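Local coordinates for protein tRNA (cytosine(38)-C(5))-methyltransferase (Schizosaccharomyces pombe, PDB 6FDF) that methylates cytosine 38 in the anticodon loop of tRNA(Asp), and less efficiently of tRNA(Glu), using S-adenosyl-L-methionine as methyl donor, at residues A[16-21]-A[37-42]; A[22-27]-A[52-57]; A[119-124]-A[326-331]; A[146-151]-A[173-178]. All blocks are in the same frame, centred on the assembly; numbering follows the deposited sequence.

Interaction 1. Residues A[16-21]-A[37-42]; sequences LYSGIG and VCAIDI. With SAH (S-adenosyl-L-homocysteine), chain E.
D41 and G19 meet where the loop after strand 11-16 passes strand 34-41: G19 N donates to D41 OD2 at 2.8 Å, reaching that oxygen on its anti side and 28° out of the carboxylate plane. The first torsion of D41 (chi1 -159°) sets CG opposite the backbone N and carries the carboxylate off the strand toward both loop and cofactor. Each oxygen then takes one ribose hydroxyl of S-adenosyl-L-homocysteine, OD1 accepting from O2' at 2.6 Å and OD2 from O3' at 2.6 Å. This two-pronged grip on the ribose by an acid at or near the end of the second strand is characteristic of class I methyltransferases. With an alanine here, both hydroxyls and the G19 amide would probably lose their acceptor, leaving the sugar less firmly placed.

G19 itself has positive phi, and a side chain on it would run into the ligand carboxylate, whose OXT is held by I20 N at 3.0 Å. The Y17 ring turns its edge to the ligand, with O4' lying near the ring plane. S18 N donates to I40 O at 3.1 Å from above the carbonyl plane. L16 and I40 run side by side in the same direction, CD2 of L16 being 3.8 Å from CD1 of I40.

L16 and I40 form a parallel bridge between strands 11-16 and 34-41, and L16 also bonds through its backbone to T80 of strand 78-81. Helix 103-111 packs on L16 and Y17 through I108, helix 44-54 brings Y50 against S18 and A39, and G21 is the N-cap of helix 22-29.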
# COMPACT_ATOMS: atom_id res chain seq x y z
N LEU A 16 -4.47 -11.04 4.72
CA LEU A 16 -3.14 -11.63 4.65
C LEU A 16 -2.10 -10.57 4.30
O LEU A 16 -2.36 -9.69 3.47
CB LEU A 16 -3.11 -12.74 3.60
CG LEU A 16 -4.08 -13.90 3.85
CD1 LEU A 16 -4.19 -14.79 2.62
CD2 LEU A 16 -3.62 -14.70 5.06
N TYR A 17 -0.91 -10.69 4.89
CA TYR A 17 0.14 -9.68 4.76
C TYR A 17 -0.39 -8.32 5.22
O TYR A 17 -0.36 -7.33 4.48
CB TYR A 17 0.68 -9.58 3.32
CG TYR A 17 1.05 -10.87 2.60
CD1 TYR A 17 0.10 -11.57 1.85
CD2 TYR A 17 2.36 -11.35 2.60
CE1 TYR A 17 0.44 -12.73 1.17
CE2 TYR A 17 2.71 -12.51 1.92
CZ TYR A 17 1.74 -13.19 1.20
OH TYR A 17 2.07 -14.32 0.50
N SER A 18 -0.90 -8.30 6.45
CA SER A 18 -1.77 -7.21 6.89
C SER A 18 -1.02 -5.91 7.16
O SER A 18 -1.62 -4.83 7.06
CB SER A 18 -2.52 -7.62 8.15
OG SER A 18 -1.68 -8.34 9.04
N GLY A 19 0.26 -5.97 7.50
CA GLY A 19 1.00 -4.73 7.75
C GLY A 19 0.34 -3.92 8.86
O GLY A 19 -0.05 -4.46 9.90
N ILE A 20 0.17 -2.62 8.63
CA ILE A 20 -0.48 -1.79 9.64
C ILE A 20 -1.98 -1.68 9.35
O ILE A 20 -2.67 -0.86 9.95
CB ILE A 20 0.16 -0.40 9.73
CG1 ILE A 20 0.03 0.35 8.40
CG2 ILE A 20 1.62 -0.50 10.17
CD1 ILE A 20 0.57 1.77 8.44
N GLY A 21 -2.49 -2.53 8.47
CA GLY A 21 -3.93 -2.61 8.29
C GLY A 21 -4.52 -1.68 7.25
O GLY A 21 -5.69 -1.29 7.39
N VAL A 37 -11.66 -11.52 10.49
CA VAL A 37 -11.53 -12.69 11.35
C VAL A 37 -10.09 -12.81 11.86
O VAL A 37 -9.85 -13.13 13.03
CB VAL A 37 -11.98 -13.95 10.59
CG1 VAL A 37 -11.65 -15.20 11.38
CG2 VAL A 37 -13.46 -13.87 10.29
N CYS A 38 -9.13 -12.55 10.98
CA CYS A 38 -7.72 -12.63 11.34
C CYS A 38 -6.95 -11.74 10.38
O CYS A 38 -7.29 -11.64 9.20
CB CYS A 38 -7.19 -14.07 11.26
SG CYS A 38 -5.59 -14.31 12.08
N ALA A 39 -5.91 -11.11 10.90
CA ALA A 39 -4.92 -10.39 10.11
C ALA A 39 -3.59 -11.08 10.36
O ALA A 39 -3.22 -11.32 11.51
CB ALA A 39 -4.86 -8.91 10.50
N ILE A 40 -2.89 -11.45 9.29
CA ILE A 40 -1.68 -12.26 9.42
C ILE A 40 -0.49 -11.48 8.89
O ILE A 40 -0.49 -11.04 7.73
CB ILE A 40 -1.82 -13.60 8.69
CG1 ILE A 40 -2.98 -14.40 9.28
CG2 ILE A 40 -0.53 -14.39 8.81
CD1 ILE A 40 -3.13 -15.78 8.70
N ASP A 41 0.54 -11.33 9.72
CA ASP A 41 1.79 -10.72 9.31
C ASP A 41 2.90 -11.28 10.19
O ASP A 41 2.70 -11.55 11.37
CB ASP A 41 1.73 -9.18 9.41
CG ASP A 41 2.77 -8.50 8.54
OD1 ASP A 41 3.98 -8.70 8.78
OD2 ASP A 41 2.38 -7.75 7.61
N ILE A 42 4.08 -11.43 9.59
CA ILE A 42 5.23 -11.97 10.31
C ILE A 42 5.99 -10.89 11.07
O ILE A 42 6.82 -11.22 11.94
CB ILE A 42 6.14 -12.71 9.30
CG1 ILE A 42 7.09 -13.67 10.01
CG2 ILE A 42 6.91 -11.70 8.44
CD1 ILE A 42 7.93 -14.49 9.05
N SAH E . -0.63 -4.31 2.93
CA SAH E . -0.06 -3.99 4.22
CB SAH E . 1.46 -4.17 4.22
CG SAH E . 1.91 -5.19 3.18
SD SAH E . 3.66 -5.17 2.91
C SAH E . -0.44 -2.60 4.62
O SAH E . -1.22 -1.97 3.88
OXT SAH E . 0.04 -2.16 5.69
C5' SAH E . 3.87 -6.91 2.96
C4' SAH E . 3.71 -7.39 4.40
O4' SAH E . 3.71 -8.81 4.38
C3' SAH E . 4.83 -6.93 5.33
O3' SAH E . 4.28 -6.34 6.51
C2' SAH E . 5.54 -8.23 5.74
O2' SAH E . 5.91 -8.23 7.12
C1' SAH E . 4.47 -9.29 5.47
N9 SAH E . 5.00 -10.60 5.05
C8 SAH E . 5.95 -10.85 4.13
N7 SAH E . 6.17 -12.18 4.01
C5 SAH E . 5.36 -12.82 4.88
C6 SAH E . 5.09 -14.21 5.27
N6 SAH E . 5.76 -15.24 4.68
N1 SAH E . 4.15 -14.42 6.22
C2 SAH E . 3.49 -13.41 6.81
N3 SAH E . 3.68 -12.12 6.50
C4 SAH E . 4.60 -11.76 5.57

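Interaction 2. Residues A[22-27]-A[52-57]; sequences GMHYAL and LNHGKL. With SAH (S-adenosyl-L-homocysteine), chain E.
H24, Y25 and H54 form an aromatic cluster between helix 22-29 and the end of helix 44-54. Its first component is an offset stack: the H24 and H54 imidazoles lie nearly parallel, planes at 11° and centroids 4.2 Å apart, the side chains running antiparallel alongside one another. The second is edge-to-face, H54 presenting its CE1 edge over the centre of the Y25 ring, planes at 59° and ring centroids 4.3 Å apart. A CH-pi contact adds to the stack, H24 CB standing 4.0 Å from the centroid of the H54 ring, over its face.

Apolar packing onto the rings is slight: L57 CD1 lies 4.0 Å from H24 CE1, at the edge of that imidazole.

Among polar contacts, no direct hydrogen bond joins the two segments. One water bridges them instead, 2.6 Å from Y25 OH and donating to N53 OD1 at 3.0 Å. The stronger polar partners of H24 and N53 lie outside: H24 ND1 bonds to Y50 OH and N53 OD1 accepts from E297 N. H54 NE2 makes a weak bond to I20 O in the cofactor-binding loop.

Cohesion across these segments therefore comes mainly from ring faces and edges, while polar atoms on the rims probably help set how the rings are turned. Because two charged imidazoles stacked this closely would repel each other, at least one of H24 and H54 is probably neutral.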
# COMPACT_ATOMS: atom_id res chain seq x y z
N GLY A 22 -3.76 -1.32 6.21
CA GLY A 22 -4.33 -0.53 5.14
C GLY A 22 -5.62 -1.11 4.59
O GLY A 22 -6.58 -0.38 4.34
N MET A 23 -5.67 -2.44 4.41
CA MET A 23 -6.88 -3.08 3.88
C MET A 23 -8.07 -2.89 4.81
O MET A 23 -9.19 -2.64 4.36
CB MET A 23 -6.65 -4.57 3.63
CG MET A 23 -5.64 -4.93 2.55
SD MET A 23 -6.25 -4.51 0.90
CE MET A 23 -4.93 -5.18 -0.11
N HIS A 24 -7.83 -3.00 6.12
CA HIS A 24 -8.90 -2.77 7.09
C HIS A 24 -9.39 -1.33 7.02
O HIS A 24 -10.60 -1.07 7.05
CB HIS A 24 -8.39 -3.13 8.49
CG HIS A 24 -9.47 -3.24 9.53
ND1 HIS A 24 -9.31 -4.02 10.66
CD2 HIS A 24 -10.69 -2.68 9.63
CE1 HIS A 24 -10.40 -3.93 11.41
NE2 HIS A 24 -11.26 -3.13 10.80
N TYR A 25 -8.47 -0.37 6.89
CA TYR A 25 -8.88 1.02 6.77
C TYR A 25 -9.69 1.24 5.50
O TYR A 25 -10.66 2.01 5.50
CB TYR A 25 -7.67 1.95 6.79
CG TYR A 25 -7.07 2.18 8.16
CD1 TYR A 25 -7.79 2.82 9.15
CD2 TYR A 25 -5.76 1.81 8.43
CE1 TYR A 25 -7.23 3.05 10.40
CE2 TYR A 25 -5.19 2.04 9.68
CZ TYR A 25 -5.94 2.66 10.66
OH TYR A 25 -5.38 2.89 11.90
N ALA A 26 -9.31 0.57 4.41
CA ALA A 26 -10.04 0.71 3.15
C ALA A 26 -11.42 0.09 3.25
O ALA A 26 -12.39 0.62 2.70
CB ALA A 26 -9.24 0.09 2.01
N LEU A 27 -11.54 -1.04 3.96
CA LEU A 27 -12.85 -1.64 4.21
C LEU A 27 -13.73 -0.69 5.01
O LEU A 27 -14.94 -0.59 4.75
CB LEU A 27 -12.69 -2.98 4.93
CG LEU A 27 -12.20 -4.14 4.07
CD1 LEU A 27 -11.62 -5.24 4.96
CD2 LEU A 27 -13.32 -4.70 3.21
N LEU A 52 -3.05 -2.08 18.02
CA LEU A 52 -3.31 -0.84 18.75
C LEU A 52 -4.43 -0.03 18.11
O LEU A 52 -5.21 0.62 18.81
CB LEU A 52 -2.03 -0.01 18.83
CG LEU A 52 -2.17 1.40 19.41
CD1 LEU A 52 -2.60 1.34 20.86
CD2 LEU A 52 -0.88 2.18 19.25
N ASN A 53 -4.55 -0.09 16.78
CA ASN A 53 -5.50 0.74 16.05
C ASN A 53 -6.80 0.02 15.71
O ASN A 53 -7.86 0.64 15.73
CB ASN A 53 -4.85 1.27 14.77
CG ASN A 53 -3.87 2.40 15.05
OD1 ASN A 53 -4.25 3.57 15.10
ND2 ASN A 53 -2.59 2.05 15.21
N HIS A 54 -6.74 -1.27 15.40
CA HIS A 54 -7.92 -2.01 14.94
C HIS A 54 -8.49 -2.96 15.99
O HIS A 54 -9.58 -3.49 15.78
CB HIS A 54 -7.58 -2.82 13.68
CG HIS A 54 -7.08 -1.99 12.54
ND1 HIS A 54 -7.86 -1.05 11.90
CD2 HIS A 54 -5.87 -1.96 11.93
CE1 HIS A 54 -7.15 -0.48 10.94
NE2 HIS A 54 -5.94 -1.01 10.94
N GLY A 55 -7.78 -3.19 17.09
CA GLY A 55 -8.14 -4.26 17.99
C GLY A 55 -7.27 -5.49 17.76
O GLY A 55 -6.60 -5.63 16.73
N LYS A 56 -7.29 -6.39 18.74
CA LYS A 56 -6.36 -7.53 18.74
C LYS A 56 -6.84 -8.57 17.73
O LYS A 56 -7.50 -9.56 18.07
CB LYS A 56 -6.23 -8.11 20.14
CG LYS A 56 -5.81 -7.08 21.17
CD LYS A 56 -5.65 -7.69 22.55
CE LYS A 56 -5.18 -6.64 23.55
NZ LYS A 56 -4.97 -7.24 24.90
N LEU A 57 -6.50 -8.32 16.47
CA LEU A 57 -6.83 -9.20 15.36
C LEU A 57 -5.62 -9.75 14.62
O LEU A 57 -5.76 -10.75 13.90
CB LEU A 57 -7.73 -8.48 14.35
CG LEU A 57 -9.04 -7.92 14.91
CD1 LEU A 57 -9.73 -7.05 13.85
CD2 LEU A 57 -9.95 -9.06 15.36
N SAH E . -0.63 -4.31 2.93
CA SAH E . -0.06 -3.99 4.22
CB SAH E . 1.46 -4.17 4.22
CG SAH E . 1.91 -5.19 3.18
SD SAH E . 3.66 -5.17 2.91
C SAH E . -0.44 -2.60 4.62
O SAH E . -1.22 -1.97 3.88
OXT SAH E . 0.04 -2.16 5.69
C5' SAH E . 3.87 -6.91 2.96
C4' SAH E . 3.71 -7.39 4.40
O4' SAH E . 3.71 -8.81 4.38
C3' SAH E . 4.83 -6.93 5.33
O3' SAH E . 4.28 -6.34 6.51
C2' SAH E . 5.54 -8.23 5.74
O2' SAH E . 5.91 -8.23 7.12
C1' SAH E . 4.47 -9.29 5.47
N9 SAH E . 5.00 -10.60 5.05
C8 SAH E . 5.95 -10.85 4.13
N7 SAH E . 6.17 -12.18 4.01
C5 SAH E . 5.36 -12.82 4.88
C6 SAH E . 5.09 -14.21 5.27
N6 SAH E . 5.76 -15.24 4.68
N1 SAH E . 4.15 -14.42 6.22
C2 SAH E . 3.49 -13.41 6.81
N3 SAH E . 3.68 -12.12 6.50
C4 SAH E . 4.60 -11.76 5.57
O HOH W 1 -6.85 4.06 13.72

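Interaction 3. Residues A[119-124]-A[326-331]; sequences PEYILI and SLLLEP
Y121 fills the space between strand 121-127 and the end of helix 318-328, and its two sides differ in packing. On the tight side, L329 CD2 sits over one ring face, 3.7 Å from Y121 CG and 4.0 Å from the ring centroid. At 22° off the ring normal this is a CH-pi contact, displaced toward the rim of the ring. L328 adds its branched end: CG is 4.0 Å from Y121 CD2, and CD2 of the leucine continues along the strand to L123 CB at 3.9 Å. A first torsion that sets CG opposite the backbone N (chi1 180°) sends this leucine across to the strand, although its CB does not point there. The backbone joins in as well, L328 O lying 3.3 Å from Y121 CE2. That carbonyl is satisfied elsewhere, by NE of R174.

The solvent side is at the phenol end, where the exposed P331 still brings CB to 3.4 Å from Y121 OH but covers little, its CD staying 4.2 Å from Y121 CE2. No hydrogen bond crosses between the segments, so van der Waals packing, mainly of side chains, carries the contact. With an alanine at the tyrosine position, L329 would probably lose the face it rests on and a gap would open beneath P331.

Strand 121-127 lies between strand 78-81 and strand 168-175 in the central sheet. The contact thus lays the last turn of helix 318-328 and the residues after it, close to the C terminus, on one face of that sheet, while I122 on the other face packs against L143 of helix 134-145.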
# COMPACT_ATOMS: atom_id res chain seq x y z
N PRO A 119 -13.17 -18.87 -1.20
CA PRO A 119 -13.65 -17.51 -0.96
C PRO A 119 -14.34 -16.98 -2.20
O PRO A 119 -13.93 -17.24 -3.33
CB PRO A 119 -12.38 -16.72 -0.64
CG PRO A 119 -11.27 -17.52 -1.26
CD PRO A 119 -11.70 -18.96 -1.15
N GLU A 120 -15.43 -16.24 -2.00
CA GLU A 120 -16.16 -15.71 -3.14
C GLU A 120 -15.47 -14.49 -3.74
O GLU A 120 -15.75 -14.15 -4.89
CB GLU A 120 -17.59 -15.39 -2.72
CG GLU A 120 -18.40 -16.65 -2.42
CD GLU A 120 -19.82 -16.38 -1.99
OE1 GLU A 120 -20.20 -15.19 -1.89
OE2 GLU A 120 -20.56 -17.35 -1.74
N TYR A 121 -14.61 -13.82 -2.98
CA TYR A 121 -13.93 -12.62 -3.45
C TYR A 121 -12.48 -12.64 -3.00
O TYR A 121 -12.18 -12.99 -1.86
CB TYR A 121 -14.62 -11.35 -2.93
CG TYR A 121 -16.09 -11.29 -3.28
CD1 TYR A 121 -17.04 -11.92 -2.48
CD2 TYR A 121 -16.52 -10.64 -4.42
CE1 TYR A 121 -18.38 -11.89 -2.81
CE2 TYR A 121 -17.86 -10.61 -4.76
CZ TYR A 121 -18.78 -11.22 -3.95
OH TYR A 121 -20.11 -11.19 -4.29
N ILE A 122 -11.59 -12.23 -3.90
CA ILE A 122 -10.16 -12.11 -3.59
C ILE A 122 -9.66 -10.79 -4.15
O ILE A 122 -9.98 -10.44 -5.29
CB ILE A 122 -9.35 -13.28 -4.19
CG1 ILE A 122 -9.89 -14.62 -3.68
CG2 ILE A 122 -7.88 -13.13 -3.85
CD1 ILE A 122 -9.24 -15.81 -4.34
N LEU A 123 -8.89 -10.06 -3.35
CA LEU A 123 -8.25 -8.82 -3.77
C LEU A 123 -6.75 -8.98 -3.58
O LEU A 123 -6.29 -9.29 -2.48
CB LEU A 123 -8.76 -7.64 -2.94
CG LEU A 123 -8.02 -6.32 -3.20
CD1 LEU A 123 -8.26 -5.90 -4.61
CD2 LEU A 123 -8.49 -5.24 -2.23
N ILE A 124 -5.99 -8.77 -4.66
CA ILE A 124 -4.53 -8.89 -4.65
C ILE A 124 -3.95 -7.55 -5.05
O ILE A 124 -4.39 -6.94 -6.02
CB ILE A 124 -4.06 -9.99 -5.62
CG1 ILE A 124 -4.80 -11.31 -5.34
CG2 ILE A 124 -2.55 -10.22 -5.48
CD1 ILE A 124 -4.46 -12.40 -6.32
N SER A 326 -15.12 -1.46 -3.03
CA SER A 326 -16.51 -1.16 -3.37
C SER A 326 -16.92 -1.84 -4.67
O SER A 326 -18.00 -2.44 -4.77
CB SER A 326 -16.70 0.35 -3.47
OG SER A 326 -16.47 0.97 -2.22
N LEU A 327 -16.07 -1.73 -5.69
CA LEU A 327 -16.33 -2.40 -6.96
C LEU A 327 -16.39 -3.92 -6.78
O LEU A 327 -17.33 -4.57 -7.25
CB LEU A 327 -15.25 -2.03 -7.98
CG LEU A 327 -15.37 -2.72 -9.34
CD1 LEU A 327 -16.67 -2.30 -10.01
CD2 LEU A 327 -14.18 -2.38 -10.21
N LEU A 328 -15.39 -4.48 -6.11
CA LEU A 328 -15.30 -5.93 -5.98
C LEU A 328 -16.55 -6.54 -5.36
O LEU A 328 -17.06 -7.56 -5.83
CB LEU A 328 -14.06 -6.29 -5.15
CG LEU A 328 -13.77 -7.76 -4.88
CD1 LEU A 328 -13.59 -8.52 -6.18
CD2 LEU A 328 -12.53 -7.91 -3.98
N LEU A 329 -17.06 -5.92 -4.30
CA LEU A 329 -18.12 -6.52 -3.49
C LEU A 329 -19.52 -6.11 -3.92
O LEU A 329 -20.47 -6.37 -3.18
CB LEU A 329 -17.91 -6.17 -2.02
CG LEU A 329 -16.56 -6.58 -1.43
CD1 LEU A 329 -16.43 -6.05 -0.02
CD2 LEU A 329 -16.41 -8.10 -1.47
N GLU A 330 -19.68 -5.46 -5.08
CA GLU A 330 -21.02 -5.07 -5.53
C GLU A 330 -22.03 -6.21 -5.56
O GLU A 330 -23.19 -5.97 -5.15
CB GLU A 330 -20.95 -4.39 -6.91
CG GLU A 330 -20.29 -3.02 -6.85
CD GLU A 330 -20.43 -2.23 -8.15
OE1 GLU A 330 -20.72 -2.84 -9.20
OE2 GLU A 330 -20.23 -1.00 -8.10
N PRO A 331 -21.71 -7.43 -6.01
CA PRO A 331 -22.74 -8.48 -6.05
C PRO A 331 -23.29 -8.85 -4.68
O PRO A 331 -24.28 -9.60 -4.62
CB PRO A 331 -22.02 -9.67 -6.69
CG PRO A 331 -20.92 -9.05 -7.48
CD PRO A 331 -20.46 -7.90 -6.64

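Interaction 4. Residues A[146-151]-A[173-178]; sequences CGYNLI and ARLNFK
Strands 148-155 and 168-175 form the antiparallel pair at one edge of the Rossmann-like sheet, whose 3-2-1-4-5-7-6 order is that of class I methyltransferases. The short axes of 148-151 and 173-175 run at 165°. N149 and R174 are the hydrogen-bonded pair: N149 N reaches R174 O at 2.8 Å, almost straight at 177°, and R174 N returns to N149 O at 3.0 Å. Beyond them N176 N donates to G147 O at 2.9 Å. G147, with positive phi, also completes the Schellman motif ending the preceding helix.

Side chains divide between the two faces. With Y148 and A173, L175 lies on one, its CD1 above the centre of the Y148 ring, 3.9 Å from the centroid and 12° off the normal. On the other, N149 ND2 donates in its own amide plane to F177 O at 3.0 Å, while N149 OD1 accepts from W181. A water joins G147 O to F177 N, donating to the first and accepting from the second.

Helix 134-145 covers the Y148 face through L143, strand 121-127 pairs with the far side of 168-175, and R174 NH1 reaches L327 O near the end of helix 318-328.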
# COMPACT_ATOMS: atom_id res chain seq x y z
N CYS A 146 -10.04 -22.58 -10.76
CA CYS A 146 -10.97 -22.65 -9.64
C CYS A 146 -12.23 -21.81 -9.86
O CYS A 146 -12.96 -21.56 -8.91
CB CYS A 146 -10.28 -22.23 -8.34
SG CYS A 146 -9.09 -23.45 -7.73
N GLY A 147 -12.49 -21.39 -11.10
CA GLY A 147 -13.76 -20.78 -11.42
C GLY A 147 -13.87 -19.30 -11.15
O GLY A 147 -14.98 -18.76 -11.17
N TYR A 148 -12.75 -18.61 -10.91
CA TYR A 148 -12.79 -17.18 -10.66
C TYR A 148 -12.79 -16.38 -11.95
O TYR A 148 -12.16 -16.75 -12.95
CB TYR A 148 -11.60 -16.73 -9.80
CG TYR A 148 -11.69 -17.20 -8.37
CD1 TYR A 148 -11.21 -18.45 -7.99
CD2 TYR A 148 -12.27 -16.39 -7.39
CE1 TYR A 148 -11.29 -18.88 -6.69
CE2 TYR A 148 -12.36 -16.82 -6.07
CZ TYR A 148 -11.87 -18.07 -5.73
OH TYR A 148 -11.94 -18.52 -4.44
N ASN A 149 -13.51 -15.25 -11.91
CA ASN A 149 -13.45 -14.21 -12.93
C ASN A 149 -12.48 -13.14 -12.41
O ASN A 149 -12.77 -12.48 -11.42
CB ASN A 149 -14.84 -13.63 -13.18
CG ASN A 149 -14.89 -12.69 -14.37
OD1 ASN A 149 -13.99 -11.87 -14.57
ND2 ASN A 149 -15.97 -12.77 -15.15
N LEU A 150 -11.32 -13.03 -13.05
CA LEU A 150 -10.26 -12.12 -12.62
C LEU A 150 -10.15 -10.93 -13.56
O LEU A 150 -10.05 -11.10 -14.78
CB LEU A 150 -8.92 -12.85 -12.55
CG LEU A 150 -7.68 -12.00 -12.22
CD1 LEU A 150 -7.69 -11.54 -10.77
CD2 LEU A 150 -6.40 -12.78 -12.52
N ILE A 151 -10.18 -9.72 -12.99
CA ILE A 151 -9.80 -8.52 -13.73
C ILE A 151 -8.59 -7.90 -13.05
O ILE A 151 -8.37 -8.09 -11.85
CB ILE A 151 -10.96 -7.50 -13.83
CG1 ILE A 151 -11.40 -7.04 -12.44
CG2 ILE A 151 -12.12 -8.11 -14.60
CD1 ILE A 151 -12.34 -5.84 -12.48
N ALA A 173 -10.92 -10.64 -8.04
CA ALA A 173 -11.44 -11.93 -8.48
C ALA A 173 -12.78 -12.20 -7.81
O ALA A 173 -12.90 -12.06 -6.59
CB ALA A 173 -10.46 -13.06 -8.17
N ARG A 174 -13.78 -12.58 -8.61
CA ARG A 174 -15.07 -13.04 -8.11
C ARG A 174 -15.28 -14.49 -8.52
O ARG A 174 -15.16 -14.83 -9.70
CB ARG A 174 -16.23 -12.20 -8.67
CG ARG A 174 -16.22 -10.73 -8.30
CD ARG A 174 -17.30 -10.03 -9.09
NE ARG A 174 -17.48 -8.64 -8.68
CZ ARG A 174 -18.18 -7.75 -9.38
NH1 ARG A 174 -18.29 -6.49 -8.95
NH2 ARG A 174 -18.76 -8.11 -10.53
N LEU A 175 -15.61 -15.34 -7.55
CA LEU A 175 -15.92 -16.73 -7.83
C LEU A 175 -17.22 -16.86 -8.62
O LEU A 175 -18.23 -16.23 -8.29
CB LEU A 175 -16.03 -17.51 -6.52
CG LEU A 175 -16.26 -19.02 -6.61
CD1 LEU A 175 -15.05 -19.73 -7.19
CD2 LEU A 175 -16.59 -19.56 -5.24
N ASN A 176 -17.19 -17.69 -9.67
CA ASN A 176 -18.37 -18.05 -10.46
C ASN A 176 -19.20 -16.83 -10.87
O ASN A 176 -20.42 -16.79 -10.70
CB ASN A 176 -19.24 -19.07 -9.71
CG ASN A 176 -18.50 -20.36 -9.41
OD1 ASN A 176 -18.65 -20.94 -8.33
ND2 ASN A 176 -17.71 -20.83 -10.37
N PHE A 177 -18.54 -15.83 -11.44
CA PHE A 177 -19.21 -14.62 -11.92
C PHE A 177 -19.12 -14.57 -13.44
O PHE A 177 -18.02 -14.60 -14.00
CB PHE A 177 -18.60 -13.36 -11.30
CG PHE A 177 -19.15 -12.09 -11.88
CD1 PHE A 177 -20.40 -11.63 -11.49
CD2 PHE A 177 -18.42 -11.36 -12.80
CE1 PHE A 177 -20.91 -10.46 -12.02
CE2 PHE A 177 -18.93 -10.18 -13.33
CZ PHE A 177 -20.18 -9.73 -12.94
N LYS A 178 -20.28 -14.48 -14.10
CA LYS A 178 -20.36 -14.56 -15.56
C LYS A 178 -20.83 -13.26 -16.20
O LYS A 178 -21.12 -13.24 -17.40
CB LYS A 178 -21.29 -15.71 -15.97
CG LYS A 178 -20.85 -17.08 -15.48
CD LYS A 178 -19.43 -17.41 -15.92
CE LYS A 178 -19.06 -18.84 -15.56
NZ LYS A 178 -19.15 -19.09 -14.09
O HOH W 2 -16.29 -17.14 -12.90

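How the interactions relate
From the N terminus, interaction 1 closes the excursion through helix 22-29 back to strand 34-41. Interaction 2 begins on that helix and ends beyond helix 44-54, so the two cross; they touch where A39 N meets L57 O, and both reach the cofactor. Much later, interaction 3 closes the longest loop, about two hundred residues, bringing the C-terminal helix 318-328 to strand 121-127. Interaction 4 falls wholly within that span, closing the 21-residue connection between edge strand 148-155 and its neighbour 168-175; P119 O to Y148 OH and L327 O to R174 NH1 connect it to interaction 3. Interactions 1, 3 and 4 share the central sheet, and M23 SD against L123 CD2 joins interaction 2 to interaction 3.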